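Local coordinates for protein DREP2 (PDB 4D2K) that probably takes part in apoptotic DNA fragmentation, its N-terminal CIDE domain binding copies of itself and building higher-order assemblies, at residues A[30-33]-A[34-38]; A[42-45]-A[46-49]; A[51-54]-A[55-58]. All coordinates share one frame; numbering follows the deposited sequence.

Contact 1: A[30-33]-A[34-38]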
ATOM      1  N   PHE A  30       0.355  -9.979  -0.809  1.00 42.14           N
ATOM      2  CA  PHE A  30       0.634  -8.907   0.139  1.00 42.95           C
ATOM      3  C   PHE A  30       2.131  -8.601   0.240  1.00 42.08           C
ATOM      4  O   PHE A  30       2.540  -7.434   0.280  1.00 40.85           O
ATOM      5  CB  PHE A  30       0.064  -9.253   1.512  1.00 44.24           C
ATOM      6  CG  PHE A  30       0.438  -8.263   2.574  1.00 45.24           C
ATOM      7  CD1 PHE A  30      -0.109  -6.993   2.589  1.00 41.93           C
ATOM      8  CD2 PHE A  30       1.356  -8.613   3.556  1.00 45.94           C
ATOM      9  CE1 PHE A  30       0.258  -6.087   3.556  1.00 44.57           C
ATOM     10  CE2 PHE A  30       1.730  -7.715   4.527  1.00 43.21           C
ATOM     11  CZ  PHE A  30       1.185  -6.447   4.528  1.00 45.37           C
ATOM     12  N   GLU A  31       2.957  -9.634   0.150  1.00 42.05           N
ATOM     13  CA  GLU A  31       4.386  -9.447   0.319  1.00 40.81           C
ATOM     14  C   GLU A  31       4.927  -8.670  -0.887  1.00 42.83           C
ATOM     15  O   GLU A  31       5.738  -7.729  -0.766  1.00 39.80           O
ATOM     16  CB  GLU A  31       5.076 -10.816   0.444  1.00 46.00           C
ATOM     17  CG  GLU A  31       4.752 -11.646   1.727  1.00 50.48           C
ATOM     18  CD  GLU A  31       3.312 -12.204   1.819  1.00 57.39           C
ATOM     19  OE1 GLU A  31       2.732 -12.656   0.798  1.00 56.78           O
ATOM     20  OE2 GLU A  31       2.761 -12.198   2.944  1.00 56.70           O
ATOM     21  N   GLU A  32       4.384  -9.010  -2.051  1.00 43.11           N
ATOM     22  CA  GLU A  32       4.702  -8.325  -3.289  1.00 44.50           C
ATOM     23  C   GLU A  32       4.126  -6.901  -3.250  1.00 41.97           C
ATOM     24  O   GLU A  32       4.722  -5.967  -3.800  1.00 42.56           O
ATOM     25  CB  GLU A  32       4.176  -9.150  -4.472  1.00 46.20           C
ATOM     26  CG  GLU A  32       4.622  -8.725  -5.857  1.00 54.04           C
ATOM     27  CD  GLU A  32       3.959  -9.571  -6.940  1.00 61.06           C
ATOM     28  OE1 GLU A  32       3.766 -10.787  -6.701  1.00 61.04           O
ATOM     29  OE2 GLU A  32       3.600  -9.023  -8.006  1.00 65.99           O
ATOM     30  N   LEU A  33       2.980  -6.728  -2.594  1.00 39.34           N
ATOM     31  CA  LEU A  33       2.465  -5.376  -2.391  1.00 40.06           C
ATOM     32  C   LEU A  33       3.498  -4.523  -1.670  1.00 41.49           C
ATOM     33  O   LEU A  33       3.777  -3.410  -2.110  1.00 40.44           O
ATOM     34  CB  LEU A  33       1.139  -5.385  -1.621  1.00 39.44           C
ATOM     35  CG  LEU A  33       0.691  -3.998  -1.143  1.00 37.92           C
ATOM     36  CD1 LEU A  33       0.532  -3.037  -2.304  1.00 38.94           C
ATOM     37  CD2 LEU A  33      -0.637  -4.122  -0.432  1.00 37.30           C
ATOM     38  N   LEU A  34       4.104  -5.059  -0.605  1.00 41.17           N
ATOM     39  CA  LEU A  34       5.150  -4.326   0.122  1.00 42.02           C
ATOM     40  C   LEU A  34       6.392  -4.037  -0.732  1.00 44.34           C
ATOM     41  O   LEU A  34       6.892  -2.910  -0.759  1.00 42.86           O
ATOM     42  CB  LEU A  34       5.574  -5.095   1.380  1.00 40.54           C
ATOM     43  CG  LEU A  34       4.549  -5.278   2.502  1.00 46.14           C
ATOM     44  CD1 LEU A  34       5.110  -6.121   3.638  1.00 46.71           C
ATOM     45  CD2 LEU A  34       4.138  -3.927   3.028  1.00 42.51           C
ATOM     46  N   VAL A  35       6.909  -5.057  -1.409  1.00 43.18           N
ATOM     47  CA  VAL A  35       8.077  -4.855  -2.259  1.00 43.47           C
ATOM     48  C   VAL A  35       7.856  -3.762  -3.326  1.00 45.46           C
ATOM     49  O   VAL A  35       8.675  -2.844  -3.436  1.00 44.90           O
ATOM     50  CB  VAL A  35       8.503  -6.164  -2.943  1.00 48.64           C
ATOM     51  CG1 VAL A  35       9.519  -5.871  -4.032  1.00 52.02           C
ATOM     52  CG2 VAL A  35       9.064  -7.155  -1.900  1.00 41.74           C
ATOM     53  N   ARG A  36       6.774  -3.868  -4.113  1.00 44.17           N
ATOM     54  CA  ARG A  36       6.551  -2.929  -5.224  1.00 46.56           C
ATOM     55  C   ARG A  36       6.128  -1.561  -4.692  1.00 42.07           C
ATOM     56  O   ARG A  36       6.414  -0.531  -5.292  1.00 40.65           O
ATOM     57  CB  ARG A  36       5.465  -3.433  -6.191  1.00 42.69           C
ATOM     58  CG  ARG A  36       5.821  -4.717  -6.890  1.00 50.53           C
ATOM     59  CD  ARG A  36       7.275  -4.735  -7.275  1.00 56.82           C
ATOM     60  NE  ARG A  36       7.662  -6.101  -7.590  1.00 83.02           N
ATOM     61  CZ  ARG A  36       8.911  -6.544  -7.556  1.00 88.45           C
ATOM     62  NH1 ARG A  36       9.884  -5.717  -7.208  1.00 81.59           N
ATOM     63  NH2 ARG A  36       9.183  -7.814  -7.846  1.00 89.63           N
ATOM     64  N   GLY A  37       5.415  -1.555  -3.574  1.00 42.28           N
ATOM     65  CA  GLY A  37       5.004  -0.296  -2.981  1.00 44.80           C
ATOM     66  C   GLY A  37       6.229   0.469  -2.534  1.00 42.91           C
ATOM     67  O   GLY A  37       6.393   1.646  -2.879  1.00 43.22           O
ATOM     68  N   LYS A  38       7.137  -0.210  -1.848  1.00 40.63           N
ATOM     69  CA  LYS A  38       8.343   0.481  -1.418  1.00 46.72           C
ATOM     70  C   LYS A  38       9.190   0.927  -2.611  1.00 46.05           C
ATOM     71  O   LYS A  38       9.637   2.081  -2.635  1.00 42.64           O
ATOM     72  CB  LYS A  38       9.158  -0.384  -0.445  1.00 45.64           C
ATOM     73  CG  LYS A  38       8.480  -0.532   0.931  1.00 50.24           C
ATOM     74  CD  LYS A  38       9.353  -1.254   1.956  1.00 55.41           C
ATOM     75  CE  LYS A  38       9.167  -2.765   1.914  1.00 61.61           C
ATOM     76  NZ  LYS A  38       9.842  -3.430   3.081  1.00 62.11           N
TER
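Leu34 lays its branched end over one face of the Phe30 ring, one helical turn away. Its CG sits above the ring plane but toward the rim, not over the centre. CD1 comes closest, 3.8 Å from Phe30 CE2, and the side chains cross at a slant. Phe30 CG is anti to its own backbone N (chi1 174°), while Leu34 CG is anti to the carbonyl carbon (chi1 -66°). These torsions bring the ring face and the leucine branch together. Phe66 of helix 63-67 also packs on Phe30, and on Leu33, which points away from 34-38.

The Glu32 and Arg36 side chains meet on another side of the helix through their CG atoms, 4.3 Å apart. Glu32 OE2 is 5.0 Å from Arg36 NE and makes its salt bridge with Lys9 instead.

Four backbone hydrogen bonds join residues 30-33 to the residues four further on. The straightest runs from Arg36 N to Glu32 O (3.0 Å, 174° at the hydrogen). Gly37 N bonds to Leu33 O, and Lys38 N to Leu34 O continues the series. This is regular i to i+4 packing in the main alpha helix of the ubiquitin-like CIDE-N fold, which lies against the sheet.

Contact 2: A[42-45]-A[46-49]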
ATOM      1  N   GLY A  42      10.043   4.823  -3.641  1.00 45.83           N
ATOM      2  CA  GLY A  42      11.439   5.163  -3.398  1.00 47.06           C
ATOM      3  C   GLY A  42      11.890   4.917  -1.961  1.00 49.78           C
ATOM      4  O   GLY A  42      12.801   5.569  -1.447  1.00 50.27           O
ATOM      5  N   VAL A  43      11.284   3.910  -1.346  1.00 46.88           N
ATOM      6  CA  VAL A  43      11.603   3.493   0.006  1.00 49.00           C
ATOM      7  C   VAL A  43      12.618   2.348  -0.063  1.00 50.38           C
ATOM      8  O   VAL A  43      12.418   1.387  -0.815  1.00 49.86           O
ATOM      9  CB  VAL A  43      10.327   3.006   0.751  1.00 51.04           C
ATOM     10  CG1 VAL A  43      10.652   2.496   2.160  1.00 52.15           C
ATOM     11  CG2 VAL A  43       9.253   4.106   0.781  1.00 51.48           C
ATOM     12  N   PRO A  44      13.714   2.449   0.715  1.00 49.96           N
ATOM     13  CA  PRO A  44      14.753   1.411   0.659  1.00 51.55           C
ATOM     14  C   PRO A  44      14.129   0.071   1.010  1.00 54.58           C
ATOM     15  O   PRO A  44      13.251   0.028   1.877  1.00 54.69           O
ATOM     16  CB  PRO A  44      15.772   1.852   1.716  1.00 50.64           C
ATOM     17  CG  PRO A  44      15.524   3.309   1.936  1.00 50.80           C
ATOM     18  CD  PRO A  44      14.216   3.707   1.293  1.00 49.61           C
ATOM     19  N   ALA A  45      14.547  -0.990   0.330  1.00 53.99           N
ATOM     20  CA  ALA A  45      13.833  -2.262   0.395  1.00 56.67           C
ATOM     21  C   ALA A  45      13.770  -2.889   1.775  1.00 61.52           C
ATOM     22  O   ALA A  45      12.798  -3.569   2.105  1.00 64.10           O
ATOM     23  CB  ALA A  45      14.462  -3.250  -0.575  1.00 51.54           C
ATOM     24  N   SER A  46      14.785  -2.647   2.592  1.00 61.33           N
ATOM     25  CA  SER A  46      14.821  -3.240   3.925  1.00 68.18           C
ATOM     26  C   SER A  46      13.858  -2.567   4.895  1.00 66.28           C
ATOM     27  O   SER A  46      13.342  -3.216   5.807  1.00 68.52           O
ATOM     28  CB  SER A  46      16.245  -3.192   4.494  1.00 68.08           C
ATOM     29  OG  SER A  46      16.676  -1.847   4.656  1.00 69.73           O
ATOM     30  N   GLU A  47      13.579  -1.285   4.664  1.00 62.82           N
ATOM     31  CA  GLU A  47      12.898  -0.450   5.655  1.00 62.54           C
ATOM     32  C   GLU A  47      11.467  -0.898   5.906  1.00 63.26           C
ATOM     33  O   GLU A  47      10.723  -1.159   4.960  1.00 65.06           O
ATOM     34  CB  GLU A  47      12.909   1.007   5.205  1.00 58.00           C
ATOM     35  CG  GLU A  47      12.168   1.940   6.139  1.00 58.73           C
ATOM     36  CD  GLU A  47      12.125   3.366   5.641  1.00 61.50           C
ATOM     37  OE1 GLU A  47      13.023   3.754   4.864  1.00 59.60           O
ATOM     38  OE2 GLU A  47      11.183   4.097   6.017  1.00 61.60           O
ATOM     39  N   PRO A  48      11.064  -0.959   7.188  1.00 64.63           N
ATOM     40  CA  PRO A  48       9.691  -1.409   7.411  1.00 58.88           C
ATOM     41  C   PRO A  48       8.683  -0.293   7.221  1.00 57.09           C
ATOM     42  O   PRO A  48       8.970   0.904   7.408  1.00 57.79           O
ATOM     43  CB  PRO A  48       9.711  -1.889   8.869  1.00 62.71           C
ATOM     44  CG  PRO A  48      11.064  -1.392   9.455  1.00 62.92           C
ATOM     45  CD  PRO A  48      11.695  -0.503   8.436  1.00 62.16           C
ATOM     46  N   VAL A  49       7.486  -0.712   6.832  1.00 55.67           N
ATOM     47  CA  VAL A  49       6.425   0.206   6.456  1.00 53.40           C
ATOM     48  C   VAL A  49       5.105  -0.382   6.926  1.00 51.11           C
ATOM     49  O   VAL A  49       5.009  -1.566   7.283  1.00 50.81           O
ATOM     50  CB  VAL A  49       6.362   0.455   4.906  1.00 52.75           C
ATOM     51  CG1 VAL A  49       7.658   1.064   4.391  1.00 50.98           C
ATOM     52  CG2 VAL A  49       6.073  -0.846   4.156  1.00 52.03           C
TER
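The chain reverses in a type I beta turn from Pro44 to Glu47, closed by Glu47 N on Pro44 O at 3.1 Å. The donor lies well above the carbonyl plane, 50° out of it, with an angle of 149° at the hydrogen. Glu47 also brings its side chain back over the start of the turn. Its CG is anti to the backbone N (chi1 177°) and the chain runs on extended, which carries the carboxylate to Val43 and Pro44. OE1 lies 3.8 Å from Val43 CG1 and just as far from Pro44 CD. The Glu47 chain runs alongside the proline ring, both pointing the same way, but crosses Val43 at about a right angle. OE1 also forms a salt bridge with Arg79 of strand 74-79, which would hold the acid end in place.

This segment links helix 30-40 to strand 49-53 of the ubiquitin-like fold. Gly42, with positive phi, is the C-prime residue of the Schellman motif that ends the helix. Lys38 reaches in from that helix, and its NZ hydrogen-bonds to the carbonyl oxygens of Ala45 and Glu47. Val43 CG1 also meets Val49 CG1 at 4.0 Å. Val43 is buried, and both valines also pack on Lys38.

Contact 3: A[51-54]-A[55-58]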
ATOM      1  N   VAL A  51       0.882  -0.486   5.629  1.00 43.32           N
ATOM      2  CA  VAL A  51      -0.006  -0.194   4.511  1.00 43.27           C
ATOM      3  C   VAL A  51      -1.408  -0.002   5.055  1.00 39.89           C
ATOM      4  O   VAL A  51      -1.882  -0.819   5.834  1.00 41.46           O
ATOM      5  CB  VAL A  51       0.021  -1.317   3.450  1.00 44.14           C
ATOM      6  CG1 VAL A  51      -0.990  -1.031   2.356  1.00 45.37           C
ATOM      7  CG2 VAL A  51       1.430  -1.450   2.861  1.00 40.29           C
ATOM      8  N   VAL A  52      -2.074   1.078   4.678  1.00 35.30           N
ATOM      9  CA  VAL A  52      -3.414   1.286   5.192  1.00 38.26           C
ATOM     10  C   VAL A  52      -4.349   1.660   4.065  1.00 39.09           C
ATOM     11  O   VAL A  52      -3.910   2.123   3.020  1.00 39.59           O
ATOM     12  CB  VAL A  52      -3.463   2.410   6.295  1.00 39.22           C
ATOM     13  CG1 VAL A  52      -2.579   2.063   7.484  1.00 39.96           C
ATOM     14  CG2 VAL A  52      -3.075   3.772   5.711  1.00 39.57           C
ATOM     15  N   LEU A  53      -5.645   1.475   4.284  1.00 36.17           N
ATOM     16  CA  LEU A  53      -6.635   1.929   3.321  1.00 35.20           C
ATOM     17  C   LEU A  53      -6.623   3.450   3.296  1.00 38.84           C
ATOM     18  O   LEU A  53      -6.508   4.098   4.341  1.00 37.52           O
ATOM     19  CB  LEU A  53      -8.025   1.424   3.700  1.00 35.25           C
ATOM     20  CG  LEU A  53      -8.316  -0.073   3.610  1.00 38.59           C
ATOM     21  CD1 LEU A  53      -9.771  -0.308   3.992  1.00 34.42           C
ATOM     22  CD2 LEU A  53      -8.064  -0.567   2.198  1.00 35.16           C
ATOM     23  N   GLU A  54      -6.742   4.025   2.112  1.00 36.13           N
ATOM     24  CA  GLU A  54      -6.778   5.467   2.017  1.00 39.06           C
ATOM     25  C   GLU A  54      -8.056   6.018   2.650  1.00 38.81           C
ATOM     26  O   GLU A  54      -8.061   7.123   3.181  1.00 37.81           O
ATOM     27  CB  GLU A  54      -6.654   5.932   0.557  1.00 36.93           C
ATOM     28  CG  GLU A  54      -6.472   7.462   0.413  1.00 36.07           C
ATOM     29  CD  GLU A  54      -7.775   8.222   0.536  1.00 40.22           C
ATOM     30  OE1 GLU A  54      -8.830   7.647   0.192  1.00 41.88           O
ATOM     31  OE2 GLU A  54      -7.759   9.386   0.986  1.00 44.78           O
ATOM     32  N   CYS A  55      -9.152   5.283   2.541  1.00 36.41           N
ATOM     33  CA  CYS A  55     -10.431   5.838   2.966  1.00 39.33           C
ATOM     34  C   CYS A  55     -10.565   6.006   4.492  1.00 38.19           C
ATOM     35  O   CYS A  55     -11.177   6.968   4.936  1.00 41.41           O
ATOM     36  CB  CYS A  55     -11.596   4.987   2.438  1.00 36.33           C
ATOM     37  SG  CYS A  55     -11.623   3.297   3.053  1.00 40.14           S
ATOM     38  N   ASP A  56     -10.028   5.085   5.290  1.00 34.20           N
ATOM     39  CA  ASP A  56     -10.266   5.177   6.741  1.00 38.82           C
ATOM     40  C   ASP A  56      -9.105   4.732   7.669  1.00 38.04           C
ATOM     41  O   ASP A  56      -9.306   4.530   8.861  1.00 38.19           O
ATOM     42  CB  ASP A  56     -11.578   4.423   7.096  1.00 35.40           C
ATOM     43  CG  ASP A  56     -11.461   2.894   7.033  1.00 35.85           C
ATOM     44  OD1 ASP A  56     -10.370   2.337   6.792  1.00 32.98           O
ATOM     45  OD2 ASP A  56     -12.498   2.229   7.257  1.00 38.39           O
ATOM     46  N   GLY A  57      -7.904   4.568   7.118  1.00 37.89           N
ATOM     47  CA  GLY A  57      -6.745   4.195   7.905  1.00 34.71           C
ATOM     48  C   GLY A  57      -6.675   2.742   8.357  1.00 37.17           C
ATOM     49  O   GLY A  57      -5.708   2.353   9.017  1.00 33.19           O
ATOM     50  N   THR A  58      -7.653   1.922   7.973  1.00 34.80           N
ATOM     51  CA  THR A  58      -7.602   0.500   8.329  1.00 36.71           C
ATOM     52  C   THR A  58      -6.309  -0.106   7.831  1.00 35.97           C
ATOM     53  O   THR A  58      -5.948   0.107   6.684  1.00 37.86           O
ATOM     54  CB  THR A  58      -8.756  -0.312   7.719  1.00 37.37           C
ATOM     55  OG1 THR A  58     -10.008   0.113   8.276  1.00 34.39           O
ATOM     56  CG2 THR A  58      -8.561  -1.795   7.992  1.00 35.71           C
TER
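Leu53 faces Asp56 and Thr58 across the turn that follows strand 49-53. Its CB is 3.9 Å from Thr58 O and 4.0 Å from Asp56 OD1. Next along the chain, CG lies near the CB of Thr58 and its carbonyl oxygen. CG is anti to the carbonyl carbon of Leu53 (chi1 -68°), which sends the branch alongside Thr58 and Asp56, all three pointing the same way. At the tip, CD1 is 3.9 Å from Thr58 CB and equally close to Asp56 OD1. Cys55 SG lies beside both CB and CD1, 4.1 Å from Leu53 CB. Leu53 also packs on Leu69, Thr73 and Leu75.

Asp56 OD1 is gripped by two bonds from Thr58. Thr58 N reaches it at 3.0 Å from above the carboxylate plane. The Thr58 hydroxyl OG1 gives a second bond at 2.7 Å, on the syn side but 35° out of that plane. Both donors approach from the same face. The N bond makes an Asx turn, and together the two bonds hold the carboxylate beside Leu53.

Two backbone bonds close the turn. Leu53 N donates to Thr58 O at 2.8 Å, in the carbonyl plane. Gly57 N returns a bond to Leu53 O, and Gly57 takes a positive phi of 75°. Val52 CB meets both Thr58 O and Gly57 O, with CG1 against Gly57 O. Glu54 turns away, and its OE2 makes a salt bridge with Arg19. The whole is a beta hairpin whose connection carries an Asx turn, joining antiparallel strands 49-53 and 59-60 of the ubiquitin-like sheet.

Overall arrangement
The three contacts follow one another along the chain, all within the CIDE-N domain. Contact 1 lies on helix 30-40, contact 2 in the loop after it, and contact 3 where strand 49-53 turns toward strand 59-60. Centres of contacts 1 and 2 are about 10 Å apart, and the two touch. Contacts 1 and 3 are about 16 Å apart between centres, on opposite sides of the chain's centre, yet Leu33 and Leu34 pack on Val51. Contacts 2 and 3 are about 19 Å apart and meet only in sequence. Strand 49-53 connects the two loops and packs against the helix through Val49 and Val51, in a domain of a family that forms higher-order assemblies.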